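Local coordinates for protein coclaurine N-methyltransferase (Coptis japonica, PDB 6GKV) that catalyses the S-adenosyl-L-methionine-dependent N-methylation of coclaurine and related tetrahydroisoquinolines in alkaloid biosynthesis, at residues 204-209 against 257-262; 53-58 against 264-269; 114-119 against 139-144. All blocks are in the same frame, centred on the assembly; numbering follows the deposited sequence.

Interaction 1 (204-209 against 257-262); sequences KNYELL and IIPSAS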
loop_
_atom_site.group_PDB
_atom_site.type_symbol
_atom_site.label_atom_id
_atom_site.label_comp_id
_atom_site.label_asym_id
_atom_site.label_seq_id
_atom_site.Cartn_x
_atom_site.Cartn_y
_atom_site.Cartn_z
ATOM N N LYS A 204 7.924 -15.063 -9.333
ATOM C CA LYS A 204 6.490 -15.239 -9.207
ATOM C C LYS A 204 6.093 -15.273 -7.739
ATOM O O LYS A 204 5.592 -14.285 -7.201
ATOM C CB LYS A 204 6.037 -16.524 -9.904
ATOM C CG LYS A 204 6.327 -16.560 -11.393
ATOM C CD LYS A 204 5.669 -15.387 -12.112
ATOM C CE LYS A 204 5.877 -15.461 -13.632
ATOM N NZ LYS A 204 5.610 -14.138 -14.260
ATOM N N ASN A 205 6.322 -16.415 -7.094
ATOM C CA ASN A 205 5.945 -16.588 -5.697
ATOM C C ASN A 205 6.878 -15.842 -4.734
ATOM O O ASN A 205 7.881 -16.393 -4.262
ATOM C CB ASN A 205 5.895 -18.069 -5.325
ATOM C CG ASN A 205 5.311 -18.304 -3.943
ATOM O OD1 ASN A 205 5.443 -17.470 -3.047
ATOM N ND2 ASN A 205 4.656 -19.444 -3.762
ATOM N N TYR A 206 6.483 -14.610 -4.406
ATOM C CA TYR A 206 7.284 -13.690 -3.606
ATOM C C TYR A 206 7.350 -14.077 -2.137
ATOM O O TYR A 206 8.334 -13.803 -1.447
ATOM C CB TYR A 206 6.714 -12.286 -3.729
ATOM C CG TYR A 206 6.823 -11.659 -5.098
ATOM C CD1 TYR A 206 8.032 -11.615 -5.771
ATOM C CD2 TYR A 206 5.712 -11.098 -5.709
ATOM C CE1 TYR A 206 8.128 -11.032 -7.014
ATOM C CE2 TYR A 206 5.798 -10.509 -6.952
ATOM C CZ TYR A 206 7.005 -10.481 -7.605
ATOM O OH TYR A 206 7.095 -9.879 -8.850
ATOM N N GLU A 207 6.299 -14.710 -1.648
ATOM C CA GLU A 207 6.322 -15.206 -0.272
ATOM C C GLU A 207 7.451 -16.248 -0.100
ATOM O O GLU A 207 8.184 -16.208 0.894
ATOM C CB GLU A 207 4.953 -15.798 0.115
ATOM C CG GLU A 207 4.911 -16.482 1.482
ATOM C CD GLU A 207 3.663 -17.336 1.685
ATOM O OE1 GLU A 207 2.589 -16.968 1.174
ATOM O OE2 GLU A 207 3.755 -18.392 2.344
ATOM N N LEU A 208 7.605 -17.158 -1.068
ATOM C CA LEU A 208 8.667 -18.181 -0.981
ATOM C C LEU A 208 10.046 -17.561 -1.194
ATOM O O LEU A 208 10.969 -17.836 -0.447
ATOM C CB LEU A 208 8.445 -19.318 -1.983
ATOM C CG LEU A 208 7.332 -20.314 -1.636
ATOM C CD1 LEU A 208 7.222 -21.402 -2.695
ATOM C CD2 LEU A 208 7.543 -20.940 -0.265
ATOM N N LEU A 209 10.171 -16.696 -2.189
ATOM C CA LEU A 209 11.430 -15.991 -2.436
ATOM C C LEU A 209 11.897 -15.138 -1.238
ATOM O O LEU A 209 13.073 -15.191 -0.858
ATOM C CB LEU A 209 11.292 -15.098 -3.676
ATOM C CG LEU A 209 12.608 -14.461 -4.097
ATOM C CD1 LEU A 209 13.632 -15.563 -4.333
ATOM C CD2 LEU A 209 12.428 -13.642 -5.334
ATOM N N ILE A 257 6.566 -9.544 -14.521
ATOM C CA ILE A 257 5.442 -9.032 -13.729
ATOM C C ILE A 257 5.645 -7.534 -13.477
ATOM O O ILE A 257 6.769 -7.078 -13.225
ATOM C CB ILE A 257 5.291 -9.769 -12.376
ATOM C CG1 ILE A 257 4.568 -11.097 -12.551
ATOM C CG2 ILE A 257 4.474 -8.975 -11.418
ATOM C CD1 ILE A 257 4.494 -11.897 -11.266
ATOM N N ILE A 258 4.570 -6.761 -13.611
ATOM C CA ILE A 258 4.612 -5.357 -13.200
ATOM C C ILE A 258 3.881 -5.193 -11.871
ATOM O O ILE A 258 2.640 -5.232 -11.836
ATOM C CB ILE A 258 3.972 -4.426 -14.244
ATOM C CG1 ILE A 258 4.552 -4.717 -15.625
ATOM C CG2 ILE A 258 4.163 -2.961 -13.837
ATOM C CD1 ILE A 258 6.033 -4.418 -15.731
ATOM N N PRO A 259 4.642 -5.051 -10.771
ATOM C CA PRO A 259 3.974 -4.877 -9.471
ATOM C C PRO A 259 3.399 -3.459 -9.292
ATOM O O PRO A 259 3.814 -2.518 -9.959
ATOM C CB PRO A 259 5.098 -5.164 -8.438
ATOM C CG PRO A 259 6.373 -5.463 -9.245
ATOM C CD PRO A 259 6.117 -4.978 -10.664
ATOM N N SER A 260 2.416 -3.318 -8.419
ATOM C CA SER A 260 2.050 -2.001 -7.893
ATOM C C SER A 260 3.186 -1.477 -7.061
ATOM O O SER A 260 4.017 -2.248 -6.572
ATOM C CB SER A 260 0.799 -2.090 -7.034
ATOM O OG SER A 260 1.024 -3.073 -6.035
ATOM N N ALA A 261 3.217 -0.168 -6.871
ATOM C CA ALA A 261 4.209 0.409 -5.973
ATOM C C ALA A 261 4.028 -0.136 -4.551
ATOM O O ALA A 261 4.993 -0.227 -3.801
ATOM C CB ALA A 261 4.134 1.921 -5.992
ATOM N N SER A 262 2.799 -0.527 -4.208
ATOM C CA SER A 262 2.458 -1.058 -2.875
ATOM C C SER A 262 2.683 -2.551 -2.678
ATOM O O SER A 262 2.330 -3.086 -1.629
ATOM C CB SER A 262 0.984 -0.799 -2.578
ATOM O OG SER A 262 0.189 -1.715 -3.334
#
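Lys-204, just ahead of helix 206-215, and Tyr-206, in its first turn, reach over to Ile-257 and Pro-259 on a connection that enters as strand 257-258, within the Rossmann-like methyltransferase fold of the CFA/CMAS family. The CB of Lys-204 points off the other segment, but the chain bends at chi2 (-58°) and returns its end to Ile-257, the two side chains crossing at a slant. CD of Lys-204 lies 3.8 Å from CD1 of Ile-257, and NZ of Lys-204 comes within 3.6 Å of CG1 of Ile-257, so the contact is made by aliphatic carbon and the flank of the ammonium group, without a hydrogen bond across. Asn-205 is the N-cap: its OD1 accepts from Leu-208 N at 2.9 Å, with the donor standing above the carbonyl plane, and its ND2 donates to Met-61 O, tying the helix start to the loop after helix 44-58. Tyr-206 faces Ile-257 from the opposite direction. With CG beside the backbone N (chi1 -67°), its ring extends toward the strand, and Lys-204 O sits 3.5 Å above the centre of one face. The hydroxyl is hydrogen-bonded to Phe-200 O, which gives this buried polar atom a partner and fixes the ring end beside the isoleucine. Phe-264 and Phe-267 meet the tyrosine ring edge-to-face. The next residue along the strand, Ile-258, points its CB the other way and its side chain touches the bound N-methylheliamine; the two neighbouring isoleucines thus serve different surfaces, one the helix start and one the alkaloid-binding pocket. The closest approach of the tyrosine is OH to CG2 of Ile-257, 3.8 Å, while the same OH stands 4.5 Å from CG of Pro-259.

Interaction 2 (53-58 against 264-269); sequences NLTHSL and FLYFQD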
loop_
_atom_site.group_PDB
_atom_site.type_symbol
_atom_site.label_atom_id
_atom_site.label_comp_id
_atom_site.label_asym_id
_atom_site.label_seq_id
_atom_site.Cartn_x
_atom_site.Cartn_y
_atom_site.Cartn_z
ATOM N N ASN A 53 -6.197 -10.414 -5.611
ATOM C CA ASN A 53 -6.290 -11.520 -6.530
ATOM C C ASN A 53 -4.906 -11.924 -6.990
ATOM O O ASN A 53 -4.568 -13.108 -7.015
ATOM C CB ASN A 53 -7.157 -11.151 -7.726
ATOM C CG ASN A 53 -8.615 -11.056 -7.367
ATOM O OD1 ASN A 53 -9.008 -11.441 -6.270
ATOM N ND2 ASN A 53 -9.435 -10.546 -8.290
ATOM N N LEU A 54 -4.090 -10.931 -7.314
ATOM C CA LEU A 54 -2.736 -11.216 -7.747
ATOM C C LEU A 54 -1.814 -11.639 -6.575
ATOM O O LEU A 54 -1.097 -12.630 -6.686
ATOM C CB LEU A 54 -2.158 -10.009 -8.494
ATOM C CG LEU A 54 -0.848 -10.319 -9.224
ATOM C CD1 LEU A 54 -1.008 -11.572 -10.076
ATOM C CD2 LEU A 54 -0.384 -9.146 -10.061
ATOM N N THR A 55 -1.830 -10.919 -5.456
ATOM C CA THR A 55 -0.975 -11.309 -4.325
ATOM C C THR A 55 -1.247 -12.754 -3.923
ATOM O O THR A 55 -0.331 -13.496 -3.584
ATOM C CB THR A 55 -1.167 -10.412 -3.092
ATOM O OG1 THR A 55 -2.565 -10.327 -2.790
ATOM C CG2 THR A 55 -0.633 -9.011 -3.355
ATOM N N HIS A 56 -2.505 -13.162 -3.995
ATOM C CA HIS A 56 -2.895 -14.492 -3.547
ATOM C C HIS A 56 -2.544 -15.583 -4.562
ATOM O O HIS A 56 -2.122 -16.686 -4.182
ATOM C CB HIS A 56 -4.387 -14.521 -3.244
ATOM C CG HIS A 56 -4.729 -13.961 -1.897
ATOM N ND1 HIS A 56 -4.654 -12.610 -1.607
ATOM C CD2 HIS A 56 -5.114 -14.562 -0.747
ATOM C CE1 HIS A 56 -4.985 -12.414 -0.351
ATOM N NE2 HIS A 56 -5.269 -13.584 0.201
ATOM N N SER A 57 -2.713 -15.282 -5.846
ATOM C CA SER A 57 -2.467 -16.293 -6.866
ATOM C C SER A 57 -0.974 -16.592 -6.962
ATOM O O SER A 57 -0.582 -17.736 -7.195
ATOM C CB SER A 57 -3.036 -15.857 -8.230
ATOM O OG SER A 57 -2.497 -14.623 -8.668
ATOM N N LEU A 58 -0.140 -15.570 -6.770
ATOM C CA LEU A 58 1.305 -15.766 -6.792
ATOM C C LEU A 58 1.773 -16.719 -5.688
ATOM O O LEU A 58 2.706 -17.518 -5.912
ATOM C CB LEU A 58 2.027 -14.423 -6.679
ATOM C CG LEU A 58 1.816 -13.527 -7.917
ATOM C CD1 LEU A 58 2.391 -12.152 -7.693
ATOM C CD2 LEU A 58 2.425 -14.136 -9.166
ATOM N N PHE A 264 4.920 -5.190 -2.391
ATOM C CA PHE A 264 5.652 -6.015 -1.463
ATOM C C PHE A 264 5.336 -5.651 -0.034
ATOM O O PHE A 264 5.763 -6.330 0.891
ATOM C CB PHE A 264 7.130 -5.918 -1.776
ATOM C CG PHE A 264 7.445 -6.385 -3.160
ATOM C CD1 PHE A 264 7.247 -7.711 -3.505
ATOM C CD2 PHE A 264 7.889 -5.504 -4.132
ATOM C CE1 PHE A 264 7.506 -8.170 -4.802
ATOM C CE2 PHE A 264 8.152 -5.950 -5.421
ATOM C CZ PHE A 264 7.955 -7.287 -5.758
ATOM N N LEU A 265 4.526 -4.608 0.140
ATOM C CA LEU A 265 3.927 -4.328 1.427
ATOM C C LEU A 265 3.055 -5.516 1.841
ATOM O O LEU A 265 2.694 -5.663 3.017
ATOM C CB LEU A 265 3.092 -3.038 1.380
ATOM C CG LEU A 265 3.825 -1.728 1.024
ATOM C CD1 LEU A 265 2.892 -0.535 1.087
ATOM C CD2 LEU A 265 5.062 -1.482 1.901
ATOM N N TYR A 266 2.708 -6.356 0.865
ATOM C CA TYR A 266 1.773 -7.451 1.105
ATOM C C TYR A 266 2.508 -8.763 1.283
ATOM O O TYR A 266 1.890 -9.822 1.380
ATOM C CB TYR A 266 0.771 -7.564 -0.043
ATOM C CG TYR A 266 -0.284 -6.472 -0.066
ATOM C CD1 TYR A 266 -1.351 -6.487 0.844
ATOM C CD2 TYR A 266 -0.226 -5.441 -0.991
ATOM C CE1 TYR A 266 -2.316 -5.505 0.846
ATOM C CE2 TYR A 266 -1.213 -4.427 -1.012
ATOM C CZ TYR A 266 -2.253 -4.477 -0.093
ATOM O OH TYR A 266 -3.231 -3.505 -0.103
ATOM N N PHE A 267 3.833 -8.681 1.308
ATOM C CA PHE A 267 4.687 -9.858 1.438
ATOM C C PHE A 267 5.670 -9.634 2.597
ATOM O O PHE A 267 6.879 -9.456 2.403
ATOM C CB PHE A 267 5.410 -10.148 0.107
ATOM C CG PHE A 267 4.497 -10.709 -0.962
ATOM C CD1 PHE A 267 4.152 -12.070 -0.965
ATOM C CD2 PHE A 267 3.979 -9.889 -1.948
ATOM C CE1 PHE A 267 3.295 -12.594 -1.930
ATOM C CE2 PHE A 267 3.099 -10.387 -2.899
ATOM C CZ PHE A 267 2.765 -11.751 -2.902
ATOM N N GLN A 268 5.116 -9.617 3.809
ATOM C CA GLN A 268 5.863 -9.239 4.997
ATOM C C GLN A 268 5.747 -10.292 6.082
ATOM O O GLN A 268 5.778 -9.964 7.274
ATOM C CB GLN A 268 5.383 -7.879 5.528
ATOM C CG GLN A 268 5.754 -6.740 4.611
ATOM C CD GLN A 268 5.604 -5.372 5.252
ATOM O OE1 GLN A 268 6.452 -4.946 6.031
ATOM N NE2 GLN A 268 4.527 -4.672 4.912
ATOM N N ASP A 269 5.623 -11.552 5.657
ATOM C CA ASP A 269 5.599 -12.679 6.575
ATOM C C ASP A 269 6.942 -12.927 7.272
ATOM O O ASP A 269 6.963 -13.477 8.363
ATOM C CB ASP A 269 5.169 -13.941 5.848
ATOM C CG ASP A 269 3.718 -13.915 5.449
ATOM O OD1 ASP A 269 3.004 -12.979 5.854
ATOM O OD2 ASP A 269 3.274 -14.847 4.750
#
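The last turns of helix 44-58 pass a 3-10 turn, 264-266, and the loop that follows it, with backbones closest at Thr-55 and Tyr-266, whose CA atoms lie 7.2 Å apart. Phe-267 N bonds to Phe-264 O and closes the turn. Tyr-266 points its CB at the helix, while Phe-267 brings only the end of its ring there. Thr-55 answers them. Its methyl CG2, beside the backbone N and anti to the carbonyl carbon, leans on CB of Tyr-266 at 3.9 Å and reaches CE2 of Phe-267 at 4.0 Å. Its OG1 is hydrogen-bonded back to the helix, chiefly to Gln-52 O, with Ile-51 O also in range, leaving the methyl to do the packing. The Phe-267 ring also brings its CZ within 3.6 Å of Thr-55 O and 4.0 Å of Thr-55 CA, an oblique approach that sets ring carbon against helix backbone. With an alanine in place of Phe-267, a gap is likely to open beside the methyl and the carbonyl oxygen of Thr-55. Beyond the turn, Gln-268 NE2 donates to Leu-265 O (2.8 Å, nearly straight at 176°), the acceptor lying in the plane of the amide. The outer side of the turn belongs to the dimer: Tyr-266 OH bonds to His-276 of the second subunit, and Asp-269 forms a salt bridge with Lys-350 of that subunit. Helix 44-58 thus packs on a 3-10 turn that also faces the second subunit, at the homodimer interface of this methyltransferase fold.

Interaction 3 (114-119 against 139-144); sequences LYCERA and LHVAQK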
loop_
_atom_site.group_PDB
_atom_site.type_symbol
_atom_site.label_atom_id
_atom_site.label_comp_id
_atom_site.label_asym_id
_atom_site.label_seq_id
_atom_site.Cartn_x
_atom_site.Cartn_y
_atom_site.Cartn_z
ATOM N N LEU A 114 22.679 6.459 -4.285
ATOM C CA LEU A 114 21.386 6.461 -3.612
ATOM C C LEU A 114 21.048 5.095 -2.982
ATOM O O LEU A 114 20.417 5.032 -1.931
ATOM C CB LEU A 114 20.291 6.899 -4.595
ATOM C CG LEU A 114 18.879 7.054 -4.035
ATOM C CD1 LEU A 114 18.843 7.921 -2.764
ATOM C CD2 LEU A 114 17.919 7.584 -5.105
ATOM N N TYR A 115 21.471 4.010 -3.621
ATOM C CA TYR A 115 21.285 2.670 -3.070
ATOM C C TYR A 115 22.037 2.514 -1.753
ATOM O O TYR A 115 21.523 1.937 -0.798
ATOM C CB TYR A 115 21.775 1.596 -4.037
ATOM C CG TYR A 115 20.999 1.455 -5.321
ATOM C CD1 TYR A 115 19.652 1.749 -5.381
ATOM C CD2 TYR A 115 21.626 0.973 -6.483
ATOM C CE1 TYR A 115 18.941 1.558 -6.558
ATOM C CE2 TYR A 115 20.937 0.818 -7.666
ATOM C CZ TYR A 115 19.590 1.131 -7.704
ATOM O OH TYR A 115 18.898 0.983 -8.891
ATOM N N CYS A 116 23.269 3.016 -1.724
ATOM C CA CYS A 116 24.115 2.906 -0.543
ATOM C C CYS A 116 23.570 3.727 0.593
ATOM O O CYS A 116 23.673 3.338 1.747
ATOM C CB CYS A 116 25.540 3.349 -0.853
ATOM S SG CYS A 116 26.258 2.434 -2.202
ATOM N N GLU A 117 23.001 4.870 0.242
ATOM C CA GLU A 117 22.356 5.749 1.200
ATOM C C GLU A 117 21.144 5.049 1.803
ATOM O O GLU A 117 21.045 4.904 3.027
ATOM C CB GLU A 117 21.957 7.055 0.509
ATOM C CG GLU A 117 21.319 8.133 1.368
ATOM C CD GLU A 117 21.065 9.408 0.557
ATOM O OE1 GLU A 117 21.833 9.669 -0.399
ATOM O OE2 GLU A 117 20.092 10.135 0.855
ATOM N N ARG A 118 20.247 4.577 0.940
ATOM C CA ARG A 118 18.969 4.049 1.404
ATOM C C ARG A 118 19.092 2.660 2.050
ATOM O O ARG A 118 18.299 2.294 2.919
ATOM C CB ARG A 118 17.967 4.033 0.243
ATOM C CG ARG A 118 17.602 5.442 -0.218
ATOM C CD ARG A 118 16.373 5.465 -1.117
ATOM N NE ARG A 118 15.898 6.832 -1.293
ATOM C CZ ARG A 118 15.022 7.221 -2.211
ATOM N NH1 ARG A 118 14.506 6.349 -3.068
ATOM N NH2 ARG A 118 14.657 8.487 -2.265
ATOM N N ALA A 119 20.096 1.895 1.641
ATOM C CA ALA A 119 20.362 0.616 2.281
ATOM C C ALA A 119 21.307 0.798 3.472
ATOM O O ALA A 119 21.533 -0.138 4.241
ATOM C CB ALA A 119 20.940 -0.373 1.283
ATOM N N LEU A 139 30.765 -3.653 -7.884
ATOM C CA LEU A 139 32.049 -2.979 -8.051
ATOM C C LEU A 139 32.082 -1.627 -7.338
ATOM O O LEU A 139 33.107 -1.217 -6.791
ATOM C CB LEU A 139 32.355 -2.806 -9.541
ATOM C CG LEU A 139 32.267 -4.132 -10.291
ATOM C CD1 LEU A 139 32.556 -3.997 -11.807
ATOM C CD2 LEU A 139 33.200 -5.136 -9.613
ATOM N N HIS A 140 30.947 -0.943 -7.351
ATOM C CA HIS A 140 30.845 0.396 -6.790
ATOM C C HIS A 140 30.940 0.351 -5.270
ATOM O O HIS A 140 31.705 1.103 -4.658
ATOM C CB HIS A 140 29.533 1.049 -7.230
ATOM C CG HIS A 140 29.320 2.427 -6.681
ATOM N ND1 HIS A 140 28.663 2.663 -5.491
ATOM C CD2 HIS A 140 29.663 3.642 -7.172
ATOM C CE1 HIS A 140 28.612 3.965 -5.270
ATOM N NE2 HIS A 140 29.212 4.581 -6.273
ATOM N N VAL A 141 30.158 -0.536 -4.664
ATOM C CA VAL A 141 30.202 -0.728 -3.219
ATOM C C VAL A 141 31.569 -1.277 -2.811
ATOM O O VAL A 141 32.150 -0.832 -1.817
ATOM C CB VAL A 141 29.075 -1.681 -2.738
ATOM C CG1 VAL A 141 29.272 -2.091 -1.282
ATOM C CG2 VAL A 141 27.720 -1.032 -2.931
ATOM N N ALA A 142 32.085 -2.230 -3.588
ATOM C CA ALA A 142 33.391 -2.809 -3.298
ATOM C C ALA A 142 34.425 -1.705 -3.248
ATOM O O ALA A 142 35.277 -1.694 -2.361
ATOM C CB ALA A 142 33.781 -3.851 -4.335
ATOM N N GLN A 143 34.336 -0.769 -4.188
ATOM C CA GLN A 143 35.443 0.136 -4.386
ATOM C C GLN A 143 35.734 0.998 -3.198
ATOM O O GLN A 143 36.768 0.786 -2.561
ATOM C CB GLN A 143 35.262 0.974 -5.663
ATOM C CG GLN A 143 36.168 0.365 -6.695
ATOM C CD GLN A 143 36.227 1.066 -8.011
ATOM O OE1 GLN A 143 35.585 0.639 -8.972
ATOM N NE2 GLN A 143 37.048 2.109 -8.094
ATOM N N LYS A 144 34.884 1.954 -2.864
ATOM C CA LYS A 144 35.230 2.730 -1.678
ATOM C C LYS A 144 34.361 2.420 -0.455
ATOM O O LYS A 144 33.894 3.309 0.255
ATOM C CB LYS A 144 35.239 4.236 -1.980
ATOM C CG LYS A 144 36.348 4.661 -2.945
ATOM C CD LYS A 144 37.720 4.081 -2.544
ATOM C CE LYS A 144 38.380 4.682 -1.304
ATOM N NZ LYS A 144 39.767 4.125 -1.131
#
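Cys-116 projects its thiol into the angle between His-140 and Val-141, and this one sulfur carries the contact between residues 114-119 and 139-144. SG of Cys-116 lies 3.8 Å from CG2 of Val-141, an apolar touch, and 4.1 Å from ND1 of His-140. Against the imidazole it is a sulfur-aromatic contact made at the edge: SG of Cys-116 is 5.0 Å from the ring centroid of His-140 and 85° off the ring normal, almost in the ring plane, facing the side that carries ND1 and CE1. No hydrogen bond crosses between the segments. The torsions account for the meeting. Cys-116 holds SG beside its backbone N (chi1 -56°), whereas His-140 swings CG anti to its own N (chi1 179°), which carries the imidazole across toward helix 104-118, where it also touches Leu-112 and Asp-113. Val-141 sets only its CG2 branch against the sulfur. The backbones come closest at Cys-116 and Val-141, with CA atoms 7.6 Å apart, and the two segments bury 87 Å² between them, a small contact. Tyr-145, just beyond the second helix, adds to the cover over Cys-116. Around this point the fold is the alpha/beta core that binds S-adenosylmethionine: helix 136-143 follows strand 126-130 through a glycine-rich turn containing Gly-133, which binds S-adenosyl-L-homocysteine, and the histidine side chain remains about 10 Å from that ligand. Tyr-115 packs on Ile-197 of strand 191-197 and hydrogen-bonds to Glu-226, while Arg-118 packs on Phe-224 of strand 221-230; helix 136-143 lies alongside helix 104-118, whose other sides rest on these two strands of the central sheet.

How the interactions relate
Interactions 1 and 2 adjoin, their centres 7 Å apart, and both use the connection between strands 257-258 and 272-279, with helix 206-215 on it in interaction 1 and helix 44-58 in interaction 2; they touch where Asn-205 packs on Leu-58. Interaction 3 lies away from both, its centre 25 Å from interaction 1 and 29 Å from interaction 2, on helices 104-118 and 136-143 of the alpha/beta core. Along the chain, interaction 2 closes a long loop that contains the other two, with interaction 3 completed before interaction 1 begins. Interactions 1 and 2 thus lie between helix 44-58, the dimer side and a strand, 257-258, that borders the alkaloid pocket, while interaction 3 pairs helices near the cofactor-binding turn.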